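Local coordinates for protein glutathione S-transferase (Lodderomyces elongisporus, PDB 4IVF) that binds two molecules of glutathione per subunit and probably acts as a glutathione S-transferase in conjugation or related thiol chemistry, at residues Ser22-Val27 / Ala80-Leu85; Ala180-Ala185 / Lys216-Pro221; Ile61-Phe66 / Asp87-Glu92. One frame throughout, in Å; residues are numbered along the deposited sequence.

In the fold
Interactions 1 and 2 are buried: the first packs apolar side chains, the second a phenylalanine ring edge against leucine and backbone carbonyl oxygens, whereas interaction 3 is partly buried, far from the glutathione sites, and depends on a tyrosine–carboxylate hydrogen bond. Interactions 1 and 3 share helix 78-89: the first uses its middle to meet helix 16-27, the second its end to meet strand 60-63, and Tyr84 OH hydrogen-bonded to Asp63 OD2 connects them. Interaction 2 belongs to the C-terminal helical domain, yet it abuts interaction 1 through Ile23 against Phe218 and through Ser22 OG hydrogen-bonded to Gly217 O. Helix 16-27 thus meets both helix 78-89 and segment 216-221; interaction 2 also holds a glutathione-pocket tryptophan.

Interaction 1: Ser22-Val27 / Ala80-Leu85; sequences SIFLEV and AILQYL
Phe24 overlaps Leu82 through the root of its side chain as well as through its ring: the Leu82 methyl CD2 sits 3.6 Å from Phe24 CB and 3.7 Å from Phe24 CD2, touching the ring obliquely. With CG swung anti to the backbone N (chi1 -158°), the phenyl group reaches across to helix 78-89 and runs past Leu85 in the opposite sense. Leu85 meets it at the rim, its CB lying 4.0 Å from Phe24 CD2 and close to the plane of the ring. The same flank of the ring comes near the main chain of helix 78-89, with Phe24 CE2 3.9 Å from Leu82 O. The phenyl group fits against two leucines that are three residues apart on the opposing helix.

Leu25 supplies the second half of the contact. One of its branches, CD2, touches both methyls of Leu85, with Leu25 CD2 3.8 Å from Leu85 CD1, and the two side chains meet at nearly a right angle. Leu85 is thus engaged at CB by the phenylalanine and at its forked end by the leucine. The four touching side chains are all buried, and they meet one another through apolar atoms alone.

The axes of the two short helical segments approach to 10.7 Å and run only 7° from parallel. This is the pairing of the two helices that lie on one side of the sheet in the thioredoxin-like domain of glutathione transferases. Val176 and Phe179 of helix 176-185 cover Phe24, and Leu111 of helix 102-131 touches Leu82, so the pair is sandwiched between the four-stranded sheet and the helical domain. Farther round helix 78-89, Tyr84 meets Tyr105 of the second subunit edge-to-face.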
loop_
_atom_site.group_PDB
_atom_site.type_symbol
_atom_site.label_atom_id
_atom_site.label_comp_id
_atom_site.label_asym_id
_atom_site.label_seq_id
_atom_site.Cartn_x
_atom_site.Cartn_y
_atom_site.Cartn_z
ATOM N N SER F 22 5.016 16.152 1.070
ATOM C CA SER F 22 5.604 17.472 1.296
ATOM C C SER F 22 6.637 17.427 2.427
ATOM O O SER F 22 7.683 18.064 2.344
ATOM C CB SER F 22 4.537 18.532 1.567
ATOM O OG SER F 22 3.861 18.306 2.796
ATOM N N ILE F 23 6.340 16.672 3.478
ATOM C CA ILE F 23 7.331 16.421 4.525
ATOM C C ILE F 23 8.592 15.720 3.983
ATOM O O ILE F 23 9.711 16.134 4.286
ATOM C CB ILE F 23 6.748 15.600 5.687
ATOM C CG1 ILE F 23 5.708 16.430 6.449
ATOM C CG2 ILE F 23 7.862 15.153 6.638
ATOM C CD1 ILE F 23 4.884 15.628 7.398
ATOM N N PHE F 24 8.429 14.667 3.186
ATOM C CA PHE F 24 9.620 13.958 2.712
ATOM C C PHE F 24 10.469 14.816 1.786
ATOM O O PHE F 24 11.696 14.788 1.871
ATOM C CB PHE F 24 9.309 12.618 2.051
ATOM C CG PHE F 24 10.476 11.681 2.055
ATOM C CD1 PHE F 24 11.245 11.530 3.205
ATOM C CD2 PHE F 24 10.815 10.958 0.928
ATOM C CE1 PHE F 24 12.343 10.671 3.224
ATOM C CE2 PHE F 24 11.900 10.100 0.933
ATOM C CZ PHE F 24 12.674 9.951 2.090
ATOM N N LEU F 25 9.816 15.584 0.915
ATOM C CA LEU F 25 10.535 16.507 0.048
ATOM C C LEU F 25 11.348 17.509 0.868
ATOM O O LEU F 25 12.498 17.798 0.538
ATOM C CB LEU F 25 9.576 17.233 -0.903
ATOM C CG LEU F 25 8.929 16.386 -2.007
ATOM C CD1 LEU F 25 7.772 17.143 -2.675
ATOM C CD2 LEU F 25 9.960 15.972 -3.053
ATOM N N GLU F 26 10.750 18.037 1.933
ATOM C CA GLU F 26 11.441 19.002 2.787
ATOM C C GLU F 26 12.639 18.353 3.500
ATOM O O GLU F 26 13.713 18.945 3.597
ATOM C CB GLU F 26 10.479 19.608 3.810
ATOM C CG GLU F 26 9.424 20.539 3.221
ATOM C CD GLU F 26 10.012 21.829 2.669
ATOM O OE1 GLU F 26 11.189 22.134 2.960
ATOM O OE2 GLU F 26 9.294 22.545 1.943
ATOM N N VAL F 27 12.437 17.135 3.990
ATOM C CA VAL F 27 13.492 16.383 4.645
ATOM C C VAL F 27 14.662 16.166 3.690
ATOM O O VAL F 27 15.814 16.304 4.078
ATOM C CB VAL F 27 12.962 15.033 5.162
ATOM C CG1 VAL F 27 14.110 14.095 5.504
ATOM C CG2 VAL F 27 12.081 15.251 6.375
ATOM N N ALA F 80 4.428 4.670 -3.623
ATOM C CA ALA F 80 5.344 4.614 -4.754
ATOM C C ALA F 80 6.189 5.886 -4.809
ATOM O O ALA F 80 7.384 5.838 -5.099
ATOM C CB ALA F 80 4.562 4.425 -6.087
ATOM N N ILE F 81 5.552 7.022 -4.538
ATOM C CA ILE F 81 6.231 8.311 -4.601
ATOM C C ILE F 81 7.332 8.377 -3.559
ATOM O O ILE F 81 8.434 8.855 -3.838
ATOM C CB ILE F 81 5.258 9.486 -4.369
ATOM C CG1 ILE F 81 4.138 9.467 -5.406
ATOM C CG2 ILE F 81 6.012 10.826 -4.387
ATOM C CD1 ILE F 81 3.113 10.579 -5.203
ATOM N N LEU F 82 7.032 7.897 -2.356
ATOM C CA LEU F 82 8.033 7.871 -1.286
ATOM C C LEU F 82 9.228 7.011 -1.663
ATOM O O LEU F 82 10.364 7.457 -1.546
ATOM C CB LEU F 82 7.425 7.422 0.050
ATOM C CG LEU F 82 6.536 8.514 0.655
ATOM C CD1 LEU F 82 5.656 8.018 1.805
ATOM C CD2 LEU F 82 7.367 9.724 1.063
ATOM N N GLN F 83 8.959 5.796 -2.140
ATOM C CA GLN F 83 10.002 4.851 -2.542
ATOM C C GLN F 83 10.858 5.461 -3.650
ATOM O O GLN F 83 12.091 5.368 -3.626
ATOM C CB GLN F 83 9.366 3.523 -2.993
ATOM C CG GLN F 83 10.275 2.310 -2.990
ATOM C CD GLN F 83 11.051 2.103 -1.677
ATOM O OE1 GLN F 83 10.474 2.084 -0.585
ATOM N NE2 GLN F 83 12.368 1.937 -1.793
ATOM N N TYR F 84 10.193 6.104 -4.607
ATOM C CA TYR F 84 10.878 6.774 -5.706
ATOM C C TYR F 84 11.843 7.861 -5.229
ATOM O O TYR F 84 12.998 7.881 -5.636
ATOM C CB TYR F 84 9.884 7.374 -6.722
ATOM C CG TYR F 84 10.591 8.284 -7.712
ATOM C CD1 TYR F 84 11.348 7.758 -8.757
ATOM C CD2 TYR F 84 10.549 9.665 -7.562
ATOM C CE1 TYR F 84 12.033 8.593 -9.632
ATOM C CE2 TYR F 84 11.227 10.500 -8.424
ATOM C CZ TYR F 84 11.959 9.965 -9.459
ATOM O OH TYR F 84 12.623 10.819 -10.313
ATOM N N LEU F 85 11.357 8.772 -4.388
ATOM C CA LEU F 85 12.181 9.861 -3.852
ATOM C C LEU F 85 13.377 9.357 -3.036
ATOM O O LEU F 85 14.479 9.922 -3.092
ATOM C CB LEU F 85 11.329 10.805 -2.996
ATOM C CG LEU F 85 10.239 11.587 -3.743
ATOM C CD1 LEU F 85 9.270 12.265 -2.758
ATOM C CD2 LEU F 85 10.841 12.606 -4.716
#

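Interaction 2: Ala180-Ala185 / Lys216-Pro221. With GSH (glutathione), chain T.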
loop_
_atom_site.group_PDB
_atom_site.type_symbol
_atom_site.label_atom_id
_atom_site.label_comp_id
_atom_site.label_asym_id
_atom_site.label_seq_id
_atom_site.Cartn_x
_atom_site.Cartn_y
_atom_site.Cartn_z
ATOM N N ALA F 180 5.584 8.227 6.283
ATOM C CA ALA F 180 4.247 7.790 5.878
ATOM C C ALA F 180 3.276 7.775 7.048
ATOM O O ALA F 180 2.168 8.313 6.952
ATOM C CB ALA F 180 4.303 6.407 5.223
ATOM N N LEU F 181 3.678 7.138 8.146
ATOM C CA LEU F 181 2.815 7.039 9.321
ATOM C C LEU F 181 2.506 8.430 9.895
ATOM O O LEU F 181 1.384 8.721 10.329
ATOM C CB LEU F 181 3.462 6.137 10.388
ATOM C CG LEU F 181 2.629 5.980 11.668
ATOM C CD1 LEU F 181 1.308 5.304 11.365
ATOM C CD2 LEU F 181 3.389 5.227 12.749
ATOM N N LEU F 182 3.514 9.290 9.865
ATOM C CA LEU F 182 3.442 10.624 10.455
ATOM C C LEU F 182 2.305 11.481 9.875
ATOM O O LEU F 182 1.649 12.232 10.600
ATOM C CB LEU F 182 4.787 11.331 10.262
ATOM C CG LEU F 182 4.965 12.718 10.864
ATOM C CD1 LEU F 182 4.700 12.676 12.365
ATOM C CD2 LEU F 182 6.353 13.262 10.561
ATOM N N GLY F 183 2.077 11.373 8.568
ATOM C CA GLY F 183 1.033 12.154 7.928
ATOM C C GLY F 183 -0.317 11.886 8.570
ATOM O O GLY F 183 -1.069 12.817 8.819
ATOM N N TRP F 184 -0.598 10.613 8.854
ATOM C CA TRP F 184 -1.874 10.170 9.410
ATOM C C TRP F 184 -1.961 10.258 10.924
ATOM O O TRP F 184 -3.054 10.443 11.478
ATOM C CB TRP F 184 -2.181 8.742 8.966
ATOM C CG TRP F 184 -2.779 8.694 7.583
ATOM C CD1 TRP F 184 -2.114 8.546 6.400
ATOM C CD2 TRP F 184 -4.167 8.811 7.253
ATOM N NE1 TRP F 184 -3.006 8.566 5.346
ATOM C CE2 TRP F 184 -4.273 8.726 5.844
ATOM C CE3 TRP F 184 -5.335 8.966 8.012
ATOM C CZ2 TRP F 184 -5.501 8.790 5.180
ATOM C CZ3 TRP F 184 -6.564 9.039 7.346
ATOM C CH2 TRP F 184 -6.633 8.954 5.945
ATOM N N ALA F 185 -0.820 10.105 11.593
ATOM C CA ALA F 185 -0.760 10.257 13.047
ATOM C C ALA F 185 -1.186 11.681 13.403
ATOM O O ALA F 185 -1.829 11.928 14.419
ATOM C CB ALA F 185 0.652 9.978 13.555
ATOM N N LYS F 216 7.509 22.303 8.448
ATOM C CA LYS F 216 7.323 22.985 7.174
ATOM C C LYS F 216 6.402 22.190 6.246
ATOM O O LYS F 216 5.460 22.741 5.689
ATOM C CB LYS F 216 8.671 23.264 6.505
ATOM C CG LYS F 216 8.567 23.875 5.105
ATOM C CD LYS F 216 7.907 25.237 5.131
ATOM C CE LYS F 216 7.766 25.794 3.736
ATOM N NZ LYS F 216 6.913 27.025 3.715
ATOM N N GLY F 217 6.665 20.891 6.107
ATOM C CA GLY F 217 5.828 20.012 5.308
ATOM C C GLY F 217 4.368 20.012 5.742
ATOM O O GLY F 217 3.457 19.890 4.915
ATOM N N PHE F 218 4.135 20.157 7.042
ATOM C CA PHE F 218 2.768 20.238 7.552
ATOM C C PHE F 218 2.090 21.576 7.210
ATOM O O PHE F 218 0.880 21.697 7.319
ATOM C CB PHE F 218 2.727 19.984 9.062
ATOM C CG PHE F 218 2.637 18.523 9.431
ATOM C CD1 PHE F 218 1.641 17.718 8.895
ATOM C CD2 PHE F 218 3.554 17.958 10.306
ATOM C CE1 PHE F 218 1.565 16.379 9.220
ATOM C CE2 PHE F 218 3.478 16.614 10.651
ATOM C CZ PHE F 218 2.489 15.826 10.113
ATOM N N GLU F 219 2.872 22.567 6.798
ATOM C CA GLU F 219 2.319 23.849 6.362
ATOM C C GLU F 219 2.204 23.930 4.833
ATOM O O GLU F 219 2.029 25.008 4.270
ATOM C CB GLU F 219 3.170 25.003 6.895
ATOM C CG GLU F 219 3.315 25.022 8.413
ATOM C CD GLU F 219 4.497 25.869 8.885
ATOM O OE1 GLU F 219 5.236 26.403 8.026
ATOM O OE2 GLU F 219 4.692 26.001 10.114
ATOM N N VAL F 220 2.291 22.779 4.174
ATOM C CA VAL F 220 2.273 22.703 2.715
ATOM C C VAL F 220 1.185 21.758 2.200
ATOM O O VAL F 220 1.276 20.547 2.380
ATOM C CB VAL F 220 3.632 22.219 2.164
ATOM C CG1 VAL F 220 3.544 21.980 0.651
ATOM C CG2 VAL F 220 4.734 23.225 2.497
ATOM N N PRO F 221 0.143 22.311 1.565
ATOM C CA PRO F 221 -0.135 23.750 1.464
ATOM C C PRO F 221 -0.630 24.321 2.802
ATOM O O PRO F 221 -1.013 23.545 3.678
ATOM C CB PRO F 221 -1.214 23.833 0.367
ATOM C CG PRO F 221 -1.799 22.482 0.276
ATOM C CD PRO F 221 -0.749 21.503 0.713
HETATM N N1 GSH T . -13.279 9.307 -1.825
HETATM C CA1 GSH T . -13.281 9.561 -0.405
HETATM C C1 GSH T . -14.494 8.999 0.202
HETATM O O11 GSH T . -15.280 8.316 -0.494
HETATM O O12 GSH T . -14.742 9.180 1.414
HETATM C CB1 GSH T . -13.108 11.052 -0.097
HETATM C CG1 GSH T . -12.361 11.245 1.172
HETATM C CD1 GSH T . -10.880 10.884 1.052
HETATM O OE1 GSH T . -10.296 10.886 -0.043
HETATM N N2 GSH T . -10.080 10.517 2.279
HETATM C CA2 GSH T . -8.674 10.169 2.151
HETATM C C2 GSH T . -8.491 8.703 2.433
HETATM O O2 GSH T . -9.235 8.138 3.223
HETATM C CB2 GSH T . -7.884 10.913 3.129
HETATM S SG2 GSH T . -8.171 12.641 2.976
HETATM N N3 GSH T . -7.429 7.947 1.792
HETATM C CA3 GSH T . -7.291 6.539 2.105
HETATM C C3 GSH T . -5.871 6.136 2.064
HETATM O O31 GSH T . -4.953 6.956 2.316
HETATM O O32 GSH T . -5.591 4.944 1.758
#
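From its CB, Phe218 reaches toward helix 176-185, and its ring makes the contact with its far end. The inner carbons stay back from the helix; CE2 comes to 4.2 Å from Leu182 CG, and CE1 lies 4.4 Å from Gly183 O. At the tip, Phe218 CZ is 3.7 Å from Leu182 O, with this oxygen in the plane of the ring. Both carbonyl oxygens thus lie near the ring plane at its edge, and the closer one, Leu182 O, may attract the hydrogen-bearing rim weakly. The branch point of Leu182 completes the grip, with its CG 4.0 Å from Phe218 CZ; that carbon lies beside the residue's own carbonyl because the side chain extends anti to the backbone N (chi1 -177°).

Phe218 itself lies in a type I turn running from Gly217 to Val220, and a cis peptide bond precedes Pro221. Trp184, pointing away from Phe218, instead serves a glutathione pocket: its CZ2 is 3.4 Å from O31 of the tripeptide, and its CH2 is 3.7 Å from CB2. Asn17, hydrogen-bonded to both Trp184 NE1 and this glutathione, couples indole and ligand; Arg57, and Arg142 of the second subunit, also hydrogen-bond to the tripeptide.

Within the fold, Phe218 stacks on Tyr186 and meets Tyr19 edge-to-face, while Ile23 of helix 16-27 and Leu209 of helix 199-209 also touch it. The contact therefore joins helix 176-185 to the chain leaving helix 212-217, where the helical domain meets helix 16-27.

Interaction 3: Ile61-Phe66 / Asp87-Glu92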
loop_
_atom_site.group_PDB
_atom_site.type_symbol
_atom_site.label_atom_id
_atom_site.label_comp_id
_atom_site.label_asym_id
_atom_site.label_seq_id
_atom_site.Cartn_x
_atom_site.Cartn_y
_atom_site.Cartn_z
ATOM N N ILE F 61 3.155 13.412 -8.332
ATOM C CA ILE F 61 4.293 14.271 -8.646
ATOM C C ILE F 61 4.668 14.204 -10.122
ATOM O O ILE F 61 4.311 13.260 -10.821
ATOM C CB ILE F 61 5.544 13.936 -7.793
ATOM C CG1 ILE F 61 6.041 12.530 -8.116
ATOM C CG2 ILE F 61 5.241 14.086 -6.295
ATOM C CD1 ILE F 61 7.383 12.221 -7.523
ATOM N N ASN F 62 5.367 15.233 -10.588
ATOM C CA ASN F 62 6.040 15.192 -11.877
ATOM C C ASN F 62 7.468 15.629 -11.658
ATOM O O ASN F 62 7.729 16.777 -11.265
ATOM C CB ASN F 62 5.370 16.092 -12.929
ATOM C CG ASN F 62 6.015 15.969 -14.318
ATOM O OD1 ASN F 62 7.207 15.702 -14.451
ATOM N ND2 ASN F 62 5.217 16.177 -15.358
ATOM N N ASP F 63 8.385 14.702 -11.916
ATOM C CA ASP F 63 9.804 14.972 -11.800
ATOM C C ASP F 63 10.387 15.209 -13.176
ATOM O O ASP F 63 10.598 14.264 -13.932
ATOM C CB ASP F 63 10.528 13.796 -11.136
ATOM C CG ASP F 63 11.910 14.178 -10.635
ATOM O OD1 ASP F 63 12.407 15.247 -11.048
ATOM O OD2 ASP F 63 12.499 13.419 -9.836
ATOM N N PRO F 64 10.683 16.474 -13.498
ATOM C CA PRO F 64 11.281 16.789 -14.805
ATOM C C PRO F 64 12.742 16.344 -14.860
ATOM O O PRO F 64 13.363 16.364 -15.925
ATOM C CB PRO F 64 11.170 18.315 -14.884
ATOM C CG PRO F 64 11.176 18.769 -13.445
ATOM C CD PRO F 64 10.562 17.655 -12.622
ATOM N N ASN F 65 13.278 15.937 -13.712
ATOM C CA ASN F 65 14.656 15.473 -13.636
ATOM C C ASN F 65 14.820 14.028 -14.115
ATOM O O ASN F 65 15.927 13.604 -14.414
ATOM C CB ASN F 65 15.221 15.648 -12.217
ATOM C CG ASN F 65 15.279 17.117 -11.776
ATOM O OD1 ASN F 65 16.046 17.914 -12.320
ATOM N ND2 ASN F 65 14.477 17.469 -10.779
ATOM N N PHE F 66 13.722 13.278 -14.189
ATOM C CA PHE F 66 13.773 11.906 -14.703
ATOM C C PHE F 66 13.992 11.916 -16.213
ATOM O O PHE F 66 13.098 12.286 -16.972
ATOM C CB PHE F 66 12.498 11.126 -14.362
ATOM C CG PHE F 66 12.645 9.626 -14.505
ATOM C CD1 PHE F 66 12.354 8.994 -15.702
ATOM C CD2 PHE F 66 13.089 8.854 -13.437
ATOM C CE1 PHE F 66 12.495 7.620 -15.840
ATOM C CE2 PHE F 66 13.234 7.479 -13.564
ATOM C CZ PHE F 66 12.944 6.862 -14.774
ATOM N N ASP F 87 14.837 6.290 -3.303
ATOM C CA ASP F 87 15.764 5.674 -4.261
ATOM C C ASP F 87 16.597 6.724 -4.990
ATOM O O ASP F 87 17.805 6.570 -5.144
ATOM C CB ASP F 87 15.016 4.874 -5.337
ATOM C CG ASP F 87 14.372 3.610 -4.808
ATOM O OD1 ASP F 87 14.676 3.193 -3.661
ATOM O OD2 ASP F 87 13.557 3.028 -5.562
ATOM N N THR F 88 15.932 7.789 -5.439
ATOM C CA THR F 88 16.537 8.755 -6.342
ATOM C C THR F 88 17.360 9.835 -5.636
ATOM O O THR F 88 18.447 10.198 -6.094
ATOM C CB THR F 88 15.451 9.424 -7.233
ATOM O OG1 THR F 88 14.684 8.413 -7.898
ATOM C CG2 THR F 88 16.075 10.339 -8.271
ATOM N N TYR F 89 16.847 10.340 -4.518
ATOM C CA TYR F 89 17.429 11.522 -3.876
ATOM C C TYR F 89 18.039 11.293 -2.491
ATOM O O TYR F 89 18.482 12.236 -1.840
ATOM C CB TYR F 89 16.402 12.667 -3.850
ATOM C CG TYR F 89 15.964 13.036 -5.255
ATOM C CD1 TYR F 89 16.859 13.646 -6.134
ATOM C CD2 TYR F 89 14.682 12.729 -5.720
ATOM C CE1 TYR F 89 16.492 13.959 -7.426
ATOM C CE2 TYR F 89 14.294 13.053 -7.025
ATOM C CZ TYR F 89 15.213 13.669 -7.866
ATOM O OH TYR F 89 14.883 13.991 -9.148
ATOM N N ASP F 90 18.077 10.044 -2.043
ATOM C CA ASP F 90 18.773 9.724 -0.802
ATOM C C ASP F 90 19.787 8.592 -0.994
ATOM O O ASP F 90 19.753 7.565 -0.301
ATOM C CB ASP F 90 17.785 9.387 0.313
ATOM C CG ASP F 90 18.472 9.202 1.660
ATOM O OD1 ASP F 90 19.487 9.882 1.916
ATOM O OD2 ASP F 90 17.997 8.368 2.452
ATOM N N LYS F 91 20.702 8.787 -1.932
ATOM C CA LYS F 91 21.702 7.767 -2.205
ATOM C C LYS F 91 22.729 7.697 -1.072
ATOM O O LYS F 91 23.476 6.730 -0.959
ATOM C CB LYS F 91 22.366 8.025 -3.556
ATOM C CG LYS F 91 21.396 7.949 -4.737
ATOM C CD LYS F 91 22.128 8.014 -6.068
ATOM C CE LYS F 91 21.178 7.839 -7.242
ATOM N NZ LYS F 91 20.260 6.693 -7.039
ATOM N N GLU F 92 22.737 8.728 -0.232
ATOM C CA GLU F 92 23.599 8.788 0.940
ATOM C C GLU F 92 23.004 8.004 2.113
ATOM O O GLU F 92 23.652 7.832 3.144
ATOM C CB GLU F 92 23.836 10.242 1.354
ATOM C CG GLU F 92 24.396 11.139 0.255
ATOM C CD GLU F 92 25.914 11.103 0.169
ATOM O OE1 GLU F 92 26.554 10.488 1.052
ATOM O OE2 GLU F 92 26.471 11.697 -0.782
#
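The phenol ring of Tyr89 carries Thr88 CG2 on one face, 3.4 Å above the plane and over its centre, and receives the carboxylate of Asp63 at its edge. Asp63 OD2 lies in the ring plane, where Tyr89 OH donates to it over a short 2.5 Å. The hydroxyl enters on the syn side of OD2, and carboxylate and ring are turned 36° against each other. Asn65 stands across the end of the phenol, with its CB 3.5 Å from Tyr89 OH and its amide steeply inclined to the ring.

The carboxylate is held from its other oxygen too. Asp63 OD1 accepts from Asn65 N at 2.9 Å, forming an Asx turn; this donor lies well above the carboxylate plane, 46° out of it. Asn65 ND2 adds a 3.0 Å bond to Asp63 OD1 on the syn side, and also binds the carbonyl of Lys6. A type I turn from Asp63 to Phe66 forms the frame for these bonds. Tyr84 OH is a further hydrogen-bond partner of Asp63 OD2, so two phenols converge on one oxygen. Such a set of partners is consistent with a charged carboxylate whose rotation is fixed from both ends.

On the opposite segment, Lys91 folds back so that its NZ donates to Asp87 O at 3.1 Å, bridging the end of the helix. Ile8 of strand 8-12 and Leu5 and Leu30 also touch Tyr89, while Asp87 OD2 is hydrogen-bonded to Tyr105 OH of the second subunit. The contact thereby ties the turn leaving strand 60-63, an inner strand between 8-12 and 73-76, to the last turn of helix 78-89, close to the dimer interface.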